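Local coordinates for protein glycinin (Glycine max, PDB 1OD5) that probably serves as a seed storage protein, a hexameric 11S globulin laid down as a nutrient reserve and a source of sulfur-containing amino acids in soybean, at residues P381-N386 with N426-E431; A387-Y392 with V442-H447; V70-G75 with P139-S144. All coordinates share one frame; numbering follows the deposited sequence.

Interaction 1. Residues P381-N386 with N426-E431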
ATOM      1  N   PRO A 381     -20.749 -28.036  -8.767  1.00 12.05           N
ATOM      2  CA  PRO A 381     -19.718 -28.207  -7.739  1.00 13.04           C
ATOM      3  C   PRO A 381     -18.667 -27.104  -7.674  1.00 14.70           C
ATOM      4  O   PRO A 381     -18.055 -26.765  -8.681  1.00 15.86           O
ATOM      5  CB  PRO A 381     -19.131 -29.564  -8.057  1.00 13.61           C
ATOM      6  CG  PRO A 381     -20.302 -30.351  -8.608  1.00 13.17           C
ATOM      7  CD  PRO A 381     -20.990 -29.308  -9.457  1.00 11.22           C
ATOM      8  N   HIS A 382     -18.435 -26.523  -6.505  1.00 13.19           N
ATOM      9  CA  HIS A 382     -17.456 -25.460  -6.349  1.00 11.37           C
ATOM     10  C   HIS A 382     -16.835 -25.433  -4.979  1.00 12.39           C
ATOM     11  O   HIS A 382     -17.304 -26.183  -4.134  1.00 15.84           O
ATOM     12  CB  HIS A 382     -18.110 -24.108  -6.589  1.00  8.89           C
ATOM     13  CG  HIS A 382     -19.360 -23.855  -5.775  1.00  4.70           C
ATOM     14  ND1 HIS A 382     -20.582 -24.321  -5.990  1.00  5.87           N
ATOM     15  CD2 HIS A 382     -19.414 -23.000  -4.702  1.00  7.83           C
ATOM     16  CE1 HIS A 382     -21.368 -23.774  -5.105  1.00  6.10           C
ATOM     17  NE2 HIS A 382     -20.665 -22.976  -4.323  1.00  7.32           N
ATOM     18  N   TRP A 383     -15.793 -24.618  -4.736  1.00 10.03           N
ATOM     19  CA  TRP A 383     -15.170 -24.482  -3.425  1.00  9.38           C
ATOM     20  C   TRP A 383     -14.596 -23.078  -3.284  1.00 11.88           C
ATOM     21  O   TRP A 383     -14.326 -22.433  -4.296  1.00 13.06           O
ATOM     22  CB  TRP A 383     -14.008 -25.455  -3.225  1.00  7.29           C
ATOM     23  CG  TRP A 383     -12.740 -25.232  -4.055  1.00 10.00           C
ATOM     24  CD1 TRP A 383     -11.653 -24.564  -3.546  1.00  7.19           C
ATOM     25  CD2 TRP A 383     -12.506 -25.723  -5.315  1.00 10.30           C
ATOM     26  NE1 TRP A 383     -10.735 -24.647  -4.471  1.00  7.56           N
ATOM     27  CE2 TRP A 383     -11.192 -25.316  -5.530  1.00  9.72           C
ATOM     28  CE3 TRP A 383     -13.187 -26.445  -6.288  1.00  9.91           C
ATOM     29  CZ2 TRP A 383     -10.533 -25.627  -6.707  1.00 11.61           C
ATOM     30  CZ3 TRP A 383     -12.535 -26.763  -7.474  1.00  9.91           C
ATOM     31  CH2 TRP A 383     -11.221 -26.356  -7.678  1.00  9.38           C
ATOM     32  N   ASN A 384     -14.398 -22.605  -2.061  1.00 11.56           N
ATOM     33  CA  ASN A 384     -13.790 -21.314  -1.767  1.00 11.65           C
ATOM     34  C   ASN A 384     -12.332 -21.583  -1.462  1.00 10.63           C
ATOM     35  O   ASN A 384     -11.953 -22.392  -0.608  1.00  9.33           O
ATOM     36  CB  ASN A 384     -14.350 -20.659  -0.555  1.00 10.20           C
ATOM     37  CG  ASN A 384     -15.788 -20.386  -0.825  1.00 15.21           C
ATOM     38  OD1 ASN A 384     -16.682 -21.001  -0.253  1.00 20.00           O
ATOM     39  ND2 ASN A 384     -16.044 -19.496  -1.769  1.00 15.37           N
ATOM     40  N   LEU A 385     -11.494 -20.870  -2.190  1.00 10.11           N
ATOM     41  CA  LEU A 385     -10.061 -21.021  -2.055  1.00  8.99           C
ATOM     42  C   LEU A 385      -9.410 -20.511  -0.798  1.00  9.21           C
ATOM     43  O   LEU A 385      -8.491 -21.112  -0.233  1.00 11.10           O
ATOM     44  CB  LEU A 385      -9.364 -20.346  -3.265  1.00  5.50           C
ATOM     45  CG  LEU A 385      -9.308 -21.031  -4.629  1.00  7.52           C
ATOM     46  CD1 LEU A 385     -10.657 -21.051  -5.322  1.00  5.83           C
ATOM     47  CD2 LEU A 385      -8.366 -20.242  -5.504  1.00  9.31           C
ATOM     48  N   ASN A 386      -9.970 -19.425  -0.327  1.00  9.39           N
ATOM     49  CA  ASN A 386      -9.412 -18.717   0.802  1.00  9.70           C
ATOM     50  C   ASN A 386     -10.334 -18.317   1.928  1.00  8.60           C
ATOM     51  O   ASN A 386     -10.007 -17.417   2.705  1.00  9.44           O
ATOM     52  CB  ASN A 386      -8.718 -17.487   0.195  1.00 10.71           C
ATOM     53  CG  ASN A 386      -9.658 -16.459  -0.434  1.00  9.48           C
ATOM     54  OD1 ASN A 386      -9.351 -15.282  -0.558  1.00 14.91           O
ATOM     55  ND2 ASN A 386     -10.848 -16.803  -0.873  1.00  7.96           N
ATOM     56  N   ASN A 426     -12.193 -24.757   1.216  1.00 14.73           N
ATOM     57  CA  ASN A 426     -11.807 -25.788   0.242  1.00 11.94           C
ATOM     58  C   ASN A 426     -12.718 -27.001   0.067  1.00 13.26           C
ATOM     59  O   ASN A 426     -12.527 -27.813  -0.850  1.00 14.35           O
ATOM     60  CB  ASN A 426     -10.387 -26.272   0.536  1.00 11.05           C
ATOM     61  CG  ASN A 426      -9.240 -25.412   0.004  1.00 14.44           C
ATOM     62  OD1 ASN A 426      -8.117 -25.907  -0.184  1.00 13.08           O
ATOM     63  ND2 ASN A 426      -9.451 -24.116  -0.221  1.00 10.13           N
ATOM     64  N   PHE A 427     -13.743 -27.131   0.913  1.00 13.24           N
ATOM     65  CA  PHE A 427     -14.679 -28.238   0.798  1.00 14.66           C
ATOM     66  C   PHE A 427     -15.547 -27.912  -0.397  1.00 14.40           C
ATOM     67  O   PHE A 427     -15.955 -26.774  -0.559  1.00 17.15           O
ATOM     68  CB  PHE A 427     -15.591 -28.365   2.030  1.00 13.99           C
ATOM     69  CG  PHE A 427     -14.996 -29.014   3.290  1.00 13.77           C
ATOM     70  CD1 PHE A 427     -15.824 -29.812   4.102  1.00 15.49           C
ATOM     71  CD2 PHE A 427     -13.669 -28.788   3.683  1.00 13.46           C
ATOM     72  CE1 PHE A 427     -15.338 -30.366   5.288  1.00 14.91           C
ATOM     73  CE2 PHE A 427     -13.183 -29.341   4.869  1.00 13.21           C
ATOM     74  CZ  PHE A 427     -14.021 -30.128   5.670  1.00 14.51           C
ATOM     75  N   VAL A 428     -15.821 -28.904  -1.231  1.00 13.12           N
ATOM     76  CA  VAL A 428     -16.618 -28.770  -2.433  1.00 11.04           C
ATOM     77  C   VAL A 428     -18.114 -28.823  -2.178  1.00 14.22           C
ATOM     78  O   VAL A 428     -18.607 -29.850  -1.733  1.00 18.34           O
ATOM     79  CB  VAL A 428     -16.129 -29.881  -3.368  1.00  6.27           C
ATOM     80  CG1 VAL A 428     -16.773 -29.832  -4.720  1.00 11.88           C
ATOM     81  CG2 VAL A 428     -14.676 -29.681  -3.623  1.00  7.27           C
ATOM     82  N   VAL A 429     -18.865 -27.743  -2.441  1.00 14.88           N
ATOM     83  CA  VAL A 429     -20.308 -27.634  -2.268  1.00 10.67           C
ATOM     84  C   VAL A 429     -21.031 -27.645  -3.588  1.00 13.10           C
ATOM     85  O   VAL A 429     -20.474 -27.257  -4.604  1.00 13.66           O
ATOM     86  CB  VAL A 429     -20.893 -26.340  -1.755  1.00 14.48           C
ATOM     87  CG1 VAL A 429     -21.832 -26.683  -0.627  1.00 12.07           C
ATOM     88  CG2 VAL A 429     -19.804 -25.325  -1.487  1.00 14.27           C
ATOM     89  N   ALA A 430     -22.308 -28.005  -3.586  1.00 12.14           N
ATOM     90  CA  ALA A 430     -23.133 -27.965  -4.790  1.00 12.02           C
ATOM     91  C   ALA A 430     -24.548 -27.785  -4.273  1.00 15.01           C
ATOM     92  O   ALA A 430     -24.875 -28.328  -3.211  1.00 17.44           O
ATOM     93  CB  ALA A 430     -23.087 -29.234  -5.587  1.00 12.09           C
ATOM     94  N   GLU A 431     -25.366 -26.912  -4.904  1.00 12.04           N
ATOM     95  CA  GLU A 431     -26.725 -26.673  -4.465  1.00 10.55           C
ATOM     96  C   GLU A 431     -27.713 -26.904  -5.604  1.00 14.03           C
ATOM     97  O   GLU A 431     -27.369 -26.752  -6.773  1.00 16.55           O
ATOM     98  CB  GLU A 431     -26.941 -25.251  -3.986  1.00  7.90           C
ATOM     99  CG  GLU A 431     -26.285 -24.729  -2.727  1.00  9.31           C
ATOM    100  CD  GLU A 431     -24.813 -24.316  -2.802  1.00 13.66           C
ATOM    101  OE1 GLU A 431     -24.318 -23.746  -1.831  1.00 13.75           O
ATOM    102  OE2 GLU A 431     -24.149 -24.525  -3.815  1.00 13.36           O
TER
HETATM  103  O   HOH W   1     -15.380 -24.293   0.298  1.00  9.31           O

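Interaction 2. Residues A387-Y392 with V442-H447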
ATOM      1  N   ALA A 387     -11.499 -18.929   2.053  1.00  8.34           N
ATOM      2  CA  ALA A 387     -12.366 -18.516   3.139  1.00 10.24           C
ATOM      3  C   ALA A 387     -13.406 -19.523   3.565  1.00 11.73           C
ATOM      4  O   ALA A 387     -13.880 -20.315   2.768  1.00  9.63           O
ATOM      5  CB  ALA A 387     -13.107 -17.266   2.753  1.00  4.20           C
ATOM      6  N   ASN A 388     -13.758 -19.480   4.851  1.00 12.93           N
ATOM      7  CA  ASN A 388     -14.810 -20.349   5.363  1.00 12.94           C
ATOM      8  C   ASN A 388     -16.080 -19.567   5.062  1.00 12.88           C
ATOM      9  O   ASN A 388     -16.076 -18.343   4.953  1.00 11.70           O
ATOM     10  CB  ASN A 388     -14.737 -20.576   6.909  1.00  9.74           C
ATOM     11  CG  ASN A 388     -13.565 -21.430   7.407  1.00  8.80           C
ATOM     12  OD1 ASN A 388     -13.204 -22.413   6.774  1.00  7.04           O
ATOM     13  ND2 ASN A 388     -12.898 -21.090   8.512  1.00  2.97           N
ATOM     14  N   SER A 389     -17.181 -20.268   4.882  1.00 13.20           N
ATOM     15  CA  SER A 389     -18.452 -19.613   4.642  1.00 12.25           C
ATOM     16  C   SER A 389     -19.593 -20.210   5.440  1.00 13.15           C
ATOM     17  O   SER A 389     -19.548 -21.345   5.935  1.00 14.63           O
ATOM     18  CB  SER A 389     -18.836 -19.655   3.195  1.00 11.86           C
ATOM     19  OG  SER A 389     -18.143 -20.569   2.382  1.00 19.56           O
ATOM     20  N   VAL A 390     -20.593 -19.357   5.605  1.00 11.78           N
ATOM     21  CA  VAL A 390     -21.808 -19.627   6.328  1.00 11.89           C
ATOM     22  C   VAL A 390     -22.999 -19.229   5.472  1.00 12.90           C
ATOM     23  O   VAL A 390     -23.225 -18.060   5.180  1.00 15.91           O
ATOM     24  CB  VAL A 390     -21.830 -18.823   7.651  1.00 12.49           C
ATOM     25  CG1 VAL A 390     -23.136 -19.000   8.390  1.00 13.13           C
ATOM     26  CG2 VAL A 390     -20.738 -19.332   8.561  1.00 14.62           C
ATOM     27  N   ILE A 391     -23.744 -20.235   5.050  1.00 10.79           N
ATOM     28  CA  ILE A 391     -24.943 -20.121   4.244  1.00 11.85           C
ATOM     29  C   ILE A 391     -26.137 -19.944   5.177  1.00 12.63           C
ATOM     30  O   ILE A 391     -26.200 -20.563   6.233  1.00 16.40           O
ATOM     31  CB  ILE A 391     -25.101 -21.423   3.408  1.00 10.27           C
ATOM     32  CG1 ILE A 391     -24.049 -21.532   2.339  1.00 10.20           C
ATOM     33  CG2 ILE A 391     -26.463 -21.452   2.751  1.00 12.60           C
ATOM     34  CD1 ILE A 391     -24.077 -22.902   1.631  1.00 13.95           C
ATOM     35  N   TYR A 392     -27.089 -19.087   4.857  1.00 12.35           N
ATOM     36  CA  TYR A 392     -28.291 -18.915   5.644  1.00 14.95           C
ATOM     37  C   TYR A 392     -29.395 -18.886   4.595  1.00 16.19           C
ATOM     38  O   TYR A 392     -29.399 -17.975   3.770  1.00 18.77           O
ATOM     39  CB  TYR A 392     -28.276 -17.607   6.416  1.00 16.68           C
ATOM     40  CG  TYR A 392     -29.618 -17.387   7.086  1.00 18.27           C
ATOM     41  CD1 TYR A 392     -29.894 -18.021   8.301  1.00 17.54           C
ATOM     42  CD2 TYR A 392     -30.581 -16.578   6.477  1.00 18.05           C
ATOM     43  CE1 TYR A 392     -31.143 -17.851   8.911  1.00 18.50           C
ATOM     44  CE2 TYR A 392     -31.824 -16.411   7.080  1.00 19.36           C
ATOM     45  CZ  TYR A 392     -32.102 -17.049   8.293  1.00 20.73           C
ATOM     46  OH  TYR A 392     -33.343 -16.888   8.885  1.00 23.49           O
ATOM     47  N   VAL A 442     -24.522 -16.010   1.547  1.00 13.73           N
ATOM     48  CA  VAL A 442     -23.367 -16.763   1.975  1.00 13.22           C
ATOM     49  C   VAL A 442     -22.400 -15.789   2.610  1.00 15.33           C
ATOM     50  O   VAL A 442     -21.904 -14.950   1.875  1.00 19.17           O
ATOM     51  CB  VAL A 442     -22.561 -17.384   0.849  1.00 12.60           C
ATOM     52  CG1 VAL A 442     -21.759 -18.481   1.482  1.00 14.15           C
ATOM     53  CG2 VAL A 442     -23.400 -17.868  -0.302  1.00 14.00           C
ATOM     54  N   PHE A 443     -22.059 -15.771   3.888  1.00 13.65           N
ATOM     55  CA  PHE A 443     -21.091 -14.835   4.417  1.00 10.11           C
ATOM     56  C   PHE A 443     -19.775 -15.572   4.290  1.00 10.91           C
ATOM     57  O   PHE A 443     -19.740 -16.787   4.426  1.00 11.05           O
ATOM     58  CB  PHE A 443     -21.334 -14.558   5.858  1.00 11.78           C
ATOM     59  CG  PHE A 443     -22.733 -14.093   6.164  1.00 11.68           C
ATOM     60  CD1 PHE A 443     -23.733 -15.028   6.446  1.00 14.59           C
ATOM     61  CD2 PHE A 443     -23.003 -12.728   6.211  1.00 14.12           C
ATOM     62  CE1 PHE A 443     -25.009 -14.586   6.782  1.00 15.17           C
ATOM     63  CE2 PHE A 443     -24.280 -12.294   6.546  1.00 14.69           C
ATOM     64  CZ  PHE A 443     -25.280 -13.221   6.832  1.00 15.21           C
ATOM     65  N   LYS A 444     -18.652 -14.900   4.029  1.00  9.63           N
ATOM     66  CA  LYS A 444     -17.343 -15.525   3.859  1.00 11.52           C
ATOM     67  C   LYS A 444     -16.319 -14.782   4.695  1.00 12.47           C
ATOM     68  O   LYS A 444     -16.366 -13.559   4.811  1.00 14.30           O
ATOM     69  CB  LYS A 444     -17.006 -15.495   2.371  1.00 12.73           C
ATOM     70  CG  LYS A 444     -17.866 -16.489   1.602  1.00 11.73           C
ATOM     71  CD  LYS A 444     -18.234 -16.186   0.174  1.00 13.52           C
ATOM     72  CE  LYS A 444     -17.690 -17.314  -0.628  1.00 13.67           C
ATOM     73  NZ  LYS A 444     -18.382 -17.570  -1.883  1.00 12.43           N
ATOM     74  N   THR A 445     -15.364 -15.475   5.309  1.00 11.84           N
ATOM     75  CA  THR A 445     -14.398 -14.792   6.146  1.00 12.02           C
ATOM     76  C   THR A 445     -13.094 -14.342   5.496  1.00 11.36           C
ATOM     77  O   THR A 445     -11.988 -14.637   5.932  1.00 11.91           O
ATOM     78  CB  THR A 445     -14.138 -15.693   7.431  1.00 12.10           C
ATOM     79  OG1 THR A 445     -13.841 -17.012   6.993  1.00 11.00           O
ATOM     80  CG2 THR A 445     -15.328 -15.726   8.375  1.00  6.28           C
ATOM     81  N   HIS A 446     -13.242 -13.626   4.385  1.00 12.60           N
ATOM     82  CA  HIS A 446     -12.118 -13.027   3.677  1.00 12.20           C
ATOM     83  C   HIS A 446     -12.687 -11.766   3.023  1.00 13.80           C
ATOM     84  O   HIS A 446     -13.846 -11.776   2.598  1.00 15.17           O
ATOM     85  CB  HIS A 446     -11.565 -13.910   2.607  1.00 14.92           C
ATOM     86  CG  HIS A 446     -10.208 -13.367   2.149  1.00 20.39           C
ATOM     87  ND1 HIS A 446      -9.905 -12.456   1.218  1.00 17.53           N
ATOM     88  CD2 HIS A 446      -9.022 -13.774   2.712  1.00 19.49           C
ATOM     89  CE1 HIS A 446      -8.602 -12.306   1.208  1.00 19.11           C
ATOM     90  NE2 HIS A 446      -8.087 -13.102   2.107  1.00 19.42           N
ATOM     91  N   HIS A 447     -11.941 -10.650   2.894  1.00 13.08           N
ATOM     92  CA  HIS A 447     -12.489  -9.428   2.298  1.00 14.44           C
ATOM     93  C   HIS A 447     -12.754  -9.474   0.796  1.00 14.60           C
ATOM     94  O   HIS A 447     -13.519  -8.693   0.231  1.00 15.04           O
ATOM     95  CB  HIS A 447     -11.542  -8.274   2.623  1.00 17.07           C
ATOM     96  CG  HIS A 447     -10.244  -8.256   1.833  1.00 19.45           C
ATOM     97  ND1 HIS A 447     -10.038  -7.740   0.618  1.00 18.46           N
ATOM     98  CD2 HIS A 447      -9.070  -8.815   2.265  1.00 20.39           C
ATOM     99  CE1 HIS A 447      -8.787  -7.975   0.292  1.00 19.10           C
ATOM    100  NE2 HIS A 447      -8.218  -8.618   1.286  1.00 21.65           N
TER
HETATM  101  O   HOH W   2     -12.775 -18.109   9.501  1.00 26.43           O

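Interaction 3. Residues V70-G75 with P139-S144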
ATOM      1  N   VAL A  70     -30.372  -7.628   5.948  1.00 14.89           N
ATOM      2  CA  VAL A  70     -31.731  -7.314   6.333  1.00 14.79           C
ATOM      3  C   VAL A  70     -32.599  -8.130   5.396  1.00 16.95           C
ATOM      4  O   VAL A  70     -32.536  -7.947   4.181  1.00 18.06           O
ATOM      5  CB  VAL A  70     -32.003  -5.818   6.135  1.00 15.56           C
ATOM      6  CG1 VAL A  70     -33.458  -5.513   6.326  1.00 14.67           C
ATOM      7  CG2 VAL A  70     -31.193  -5.031   7.128  1.00  9.65           C
ATOM      8  N   VAL A  71     -33.377  -9.089   5.913  1.00 19.55           N
ATOM      9  CA  VAL A  71     -34.246  -9.908   5.071  1.00 19.36           C
ATOM     10  C   VAL A  71     -35.706  -9.405   5.073  1.00 19.53           C
ATOM     11  O   VAL A  71     -36.498  -9.862   4.257  1.00 21.21           O
ATOM     12  CB  VAL A  71     -34.168 -11.422   5.529  1.00 23.51           C
ATOM     13  CG1 VAL A  71     -32.703 -11.885   5.622  1.00 26.34           C
ATOM     14  CG2 VAL A  71     -34.793 -11.604   6.886  1.00 22.49           C
ATOM     15  N   GLN A  72     -36.151  -8.487   5.932  1.00 17.15           N
ATOM     16  CA  GLN A  72     -37.520  -8.009   5.899  1.00 17.49           C
ATOM     17  C   GLN A  72     -37.561  -6.665   6.591  1.00 17.22           C
ATOM     18  O   GLN A  72     -36.815  -6.403   7.535  1.00 19.42           O
ATOM     19  CB  GLN A  72     -38.426  -8.964   6.628  1.00 22.04           C
ATOM     20  CG  GLN A  72     -39.914  -8.700   6.500  1.00 26.71           C
ATOM     21  CD  GLN A  72     -40.737  -9.523   7.492  1.00 30.62           C
ATOM     22  OE1 GLN A  72     -40.868 -10.740   7.356  1.00 32.85           O
ATOM     23  NE2 GLN A  72     -41.326  -8.892   8.509  1.00 31.26           N
ATOM     24  N   GLY A  73     -38.397  -5.768   6.076  1.00 17.97           N
ATOM     25  CA  GLY A  73     -38.554  -4.445   6.652  1.00 16.79           C
ATOM     26  C   GLY A  73     -37.556  -3.410   6.166  1.00 18.42           C
ATOM     27  O   GLY A  73     -36.673  -3.648   5.349  1.00 17.26           O
ATOM     28  N   LYS A  74     -37.711  -2.224   6.757  1.00 19.09           N
ATOM     29  CA  LYS A  74     -36.879  -1.079   6.451  1.00 20.31           C
ATOM     30  C   LYS A  74     -36.676  -0.270   7.699  1.00 19.81           C
ATOM     31  O   LYS A  74     -37.538  -0.204   8.576  1.00 20.88           O
ATOM     32  CB  LYS A  74     -37.531  -0.171   5.360  1.00 22.84           C
ATOM     33  CG  LYS A  74     -38.859   0.490   5.721  1.00 27.18           C
ATOM     34  CD  LYS A  74     -39.219   1.522   4.659  1.00 33.48           C
ATOM     35  CE  LYS A  74     -40.446   2.386   5.037  1.00 36.92           C
ATOM     36  NZ  LYS A  74     -40.176   3.388   6.072  1.00 38.47           N
ATOM     37  N   GLY A  75     -35.531   0.374   7.808  1.00 18.46           N
ATOM     38  CA  GLY A  75     -35.295   1.172   8.994  1.00 18.75           C
ATOM     39  C   GLY A  75     -34.107   2.068   8.786  1.00 17.05           C
ATOM     40  O   GLY A  75     -33.581   2.163   7.693  1.00 17.10           O
ATOM     41  N   PRO A 139     -42.218  -5.928  10.849  1.00 28.85           N
ATOM     42  CA  PRO A 139     -40.985  -6.060  11.592  1.00 27.24           C
ATOM     43  C   PRO A 139     -39.790  -6.247  10.686  1.00 23.55           C
ATOM     44  O   PRO A 139     -39.901  -6.785   9.584  1.00 20.10           O
ATOM     45  CB  PRO A 139     -41.256  -7.226  12.549  1.00 27.72           C
ATOM     46  CG  PRO A 139     -42.294  -8.058  11.855  1.00 27.33           C
ATOM     47  CD  PRO A 139     -43.163  -6.985  11.227  1.00 29.30           C
ATOM     48  N   VAL A 140     -38.680  -5.687  11.175  1.00 20.17           N
ATOM     49  CA  VAL A 140     -37.398  -5.772  10.485  1.00 20.58           C
ATOM     50  C   VAL A 140     -36.747  -7.081  10.889  1.00 18.56           C
ATOM     51  O   VAL A 140     -36.569  -7.314  12.080  1.00 21.21           O
ATOM     52  CB  VAL A 140     -36.449  -4.579  10.886  1.00 19.74           C
ATOM     53  CG1 VAL A 140     -35.036  -4.691  10.307  1.00 16.32           C
ATOM     54  CG2 VAL A 140     -37.043  -3.312  10.331  1.00 21.37           C
ATOM     55  N   VAL A 141     -36.393  -7.980   9.993  1.00 19.09           N
ATOM     56  CA  VAL A 141     -35.740  -9.196  10.447  1.00 18.57           C
ATOM     57  C   VAL A 141     -34.361  -9.130   9.822  1.00 19.49           C
ATOM     58  O   VAL A 141     -34.216  -8.885   8.640  1.00 20.96           O
ATOM     59  CB  VAL A 141     -36.529 -10.452   9.982  1.00 17.95           C
ATOM     60  CG1 VAL A 141     -35.862 -11.727  10.463  1.00 16.70           C
ATOM     61  CG2 VAL A 141     -37.908 -10.407  10.585  1.00 13.42           C
ATOM     62  N   ALA A 142     -33.328  -9.302  10.629  1.00 19.62           N
ATOM     63  CA  ALA A 142     -31.973  -9.248  10.160  1.00 20.15           C
ATOM     64  C   ALA A 142     -31.126 -10.338  10.782  1.00 18.81           C
ATOM     65  O   ALA A 142     -31.240 -10.631  11.960  1.00 22.69           O
ATOM     66  CB  ALA A 142     -31.373  -7.890  10.514  1.00 19.29           C
ATOM     67  N   ILE A 143     -30.273 -10.996  10.024  1.00 16.78           N
ATOM     68  CA  ILE A 143     -29.441 -12.007  10.603  1.00 17.19           C
ATOM     69  C   ILE A 143     -28.035 -11.403  10.505  1.00 16.40           C
ATOM     70  O   ILE A 143     -27.590 -10.843   9.503  1.00 17.05           O
ATOM     71  CB  ILE A 143     -29.682 -13.404   9.838  1.00 18.79           C
ATOM     72  CG1 ILE A 143     -28.712 -13.640   8.752  1.00 21.79           C
ATOM     73  CG2 ILE A 143     -31.092 -13.461   9.235  1.00 17.52           C
ATOM     74  CD1 ILE A 143     -27.570 -14.530   9.255  1.00 20.79           C
ATOM     75  N   SER A 144     -27.319 -11.480  11.609  1.00 13.25           N
ATOM     76  CA  SER A 144     -25.997 -10.943  11.774  1.00  8.50           C
ATOM     77  C   SER A 144     -24.921 -11.969  11.995  1.00 11.24           C
ATOM     78  O   SER A 144     -25.090 -12.793  12.873  1.00 14.26           O
ATOM     79  CB  SER A 144     -26.094 -10.021  12.917  1.00  7.12           C
ATOM     80  OG  SER A 144     -24.862  -9.443  13.275  1.00 10.31           O
TER

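Interaction 1. Residues P381-N386 with N426-E431
His382 and Val429 lie on one face of the sheet, and the valine methyl CG2 sits over the imidazole, 4.1 Å from the ring centroid, as a CH-pi contact displaced toward the rim. Glu431 reaches the same ring from its edge: OE2 lies 3.2 Å from His382 CE1, near the ring plane, and the carboxylate is turned only 17° from the imidazole. The histidine can present face and edge at once because its CG stands between the backbone N and the carbonyl carbon (chi1 52°), which folds the ring back toward Val429; the glutamate chain, bent at chi2, curls in to meet it. ND1 is held by the carbonyl of Ser380, and Tyr379 stacks on the ring.

In the backbone, His382 and Val429 form an antiparallel hydrogen-bonded pair, His382 N to Val429 O at 2.9 Å and Val429 N to His382 O at 2.8 Å. Past this pair the strands separate: a water accepts from Asn384 N and lies within hydrogen-bonding distance of Phe427 O, bridging the strands. Beyond it Asn426 closes the end. Asn384 O takes two N-H groups from this one residue, the backbone N at 3.0 Å and the side-chain ND2 at 3.1 Å, and ND2 adds a weak bond to Leu385 O. The indole of Trp383 crosses Asn426 obliquely, the ring and amide planes 74° apart; its NE1 binds the Gly127 carbonyl of the second subunit, whose Tyr61 stacks on it.

His382 and Glu431 belong to the magnesium site of this C-terminal cupin barrel. A carboxylate beside the imidazole edge would probably polarise the ring, while the ND1 bond to the Ser380 carbonyl probably limits its rotation; the contact brings side chains of the magnesium site together from two neighbouring strands.

Interaction 2. Residues A387-Y392 with V442-H447
The Phe443 ring presents its edge to the neighbouring strand: CD1 lies 3.3 Å from Val390 O, near the ring plane, and CE1 meets Tyr392 CB farther along the same edge. With CG anti to the carbonyl carbon (chi1 -54°), the ring extends along the sheet toward Tyr392, on the face it shares with Val390, where Ile143 and Leu145 of the N-terminal cupin domain touch it.

On the other face are Ser389, Ile391, Val442 and Lys444. Val442 CG1 fits between the two residues opposite, 3.6 Å from Ser389 CB and 3.9 Å from Ile391 CG1; the Ile391 and Val442 side chains leave the sheet alongside one another. Lys444 lays CG against Ser389 CB, then bends off to hydrogen-bond Gln369.

Val390 and Phe443 are the hydrogen-bonded pair of this antiparallel ladder, bonded N to O in both directions. Val390 O accepts the Phe443 amide, tilted 31° from the carbonyl plane, and also lies against the edge of that residue's own ring.

Where the strands give way to loop, Asn388 and Thr445 continue the pairing. Thr445 N donates to Asn388 O at 3.0 Å, and Asn388 N reaches back to Thr445 OG1 at 3.3 Å. A water joins OG1 to Asn388 ND2, Gln425 N holds OD1, and Gln154 of the second subunit bonds to ND2. Alongside, Ala387 CB packs on His446 CB at 3.7 Å.

Between the strands, backbone bonds are flanked by hydrocarbon contacts on both faces, while the loop end is polar, and Gln154 there brings the second subunit onto this end of the ladder, so the contact lies at a subunit interface.

Interaction 3. Residues V70-G75 with P139-S144
Val71 overlaps Val141: its CG2 methyl lies 3.7 Å from Val141 CB and 3.3 Å from the carbonyl oxygen of that residue, the two side chains meeting obliquely. Nearby, Val71 CG1 touches Ile143 CG2.

A classic beta bulge sets Val71 and Gln72 together against the single residue Val141, which shifts the register by one between the Val70-Ala142 and Gln72-Val141 pairs. Val141 O consequently receives two amides, a good bond from Val71 N at 2.9 Å and a weak one from Gln72 N at 3.4 Å. In return Val141 N reaches Gln72 O from 38° above the carbonyl plane.

Gln72 runs out extended, CG anti to its own amide nitrogen (chi1 -171°), alongside Pro139. NE2 bonds to Pro139 O at 2.8 Å and rests against the ring carbon Pro139 CG at 3.6 Å. Just after it, Gly73, with a positive phi (86°), passes close to Val140. Val140 CG2 comes within 3.6 Å of Lys74 O.

The bulge and the glycine lie where the chain passes from strand 66-72 to strand 74-79, in different sheets of the N-terminal cupin barrel, and probably help it turn; the Gln72 amide adds a side-chain bond to the backbone pairing.

Interaction 3 comes first along the chain, in the N-terminal cupin domain; interactions 1 and 2 follow in the C-terminal one, where their segments alternate. Strands 378-384 and 428-434 of interaction 1 lead into 389-394 and 437-444 of interaction 2, so the chain passes between the two sheets of one barrel. Their centres are 11 Å apart and they touch: Ile391 CD1 lies 3.6 Å from Glu431 OE1 of the magnesium site. Interactions 2 and 3, with centres 19 Å apart, meet across the domain boundary through Ile143 against Phe443 and Tyr392. Interactions 1 and 3 are 28 Å apart, centre to centre. Both C-terminal contacts reach the second subunit, so this region lies at a subunit interface.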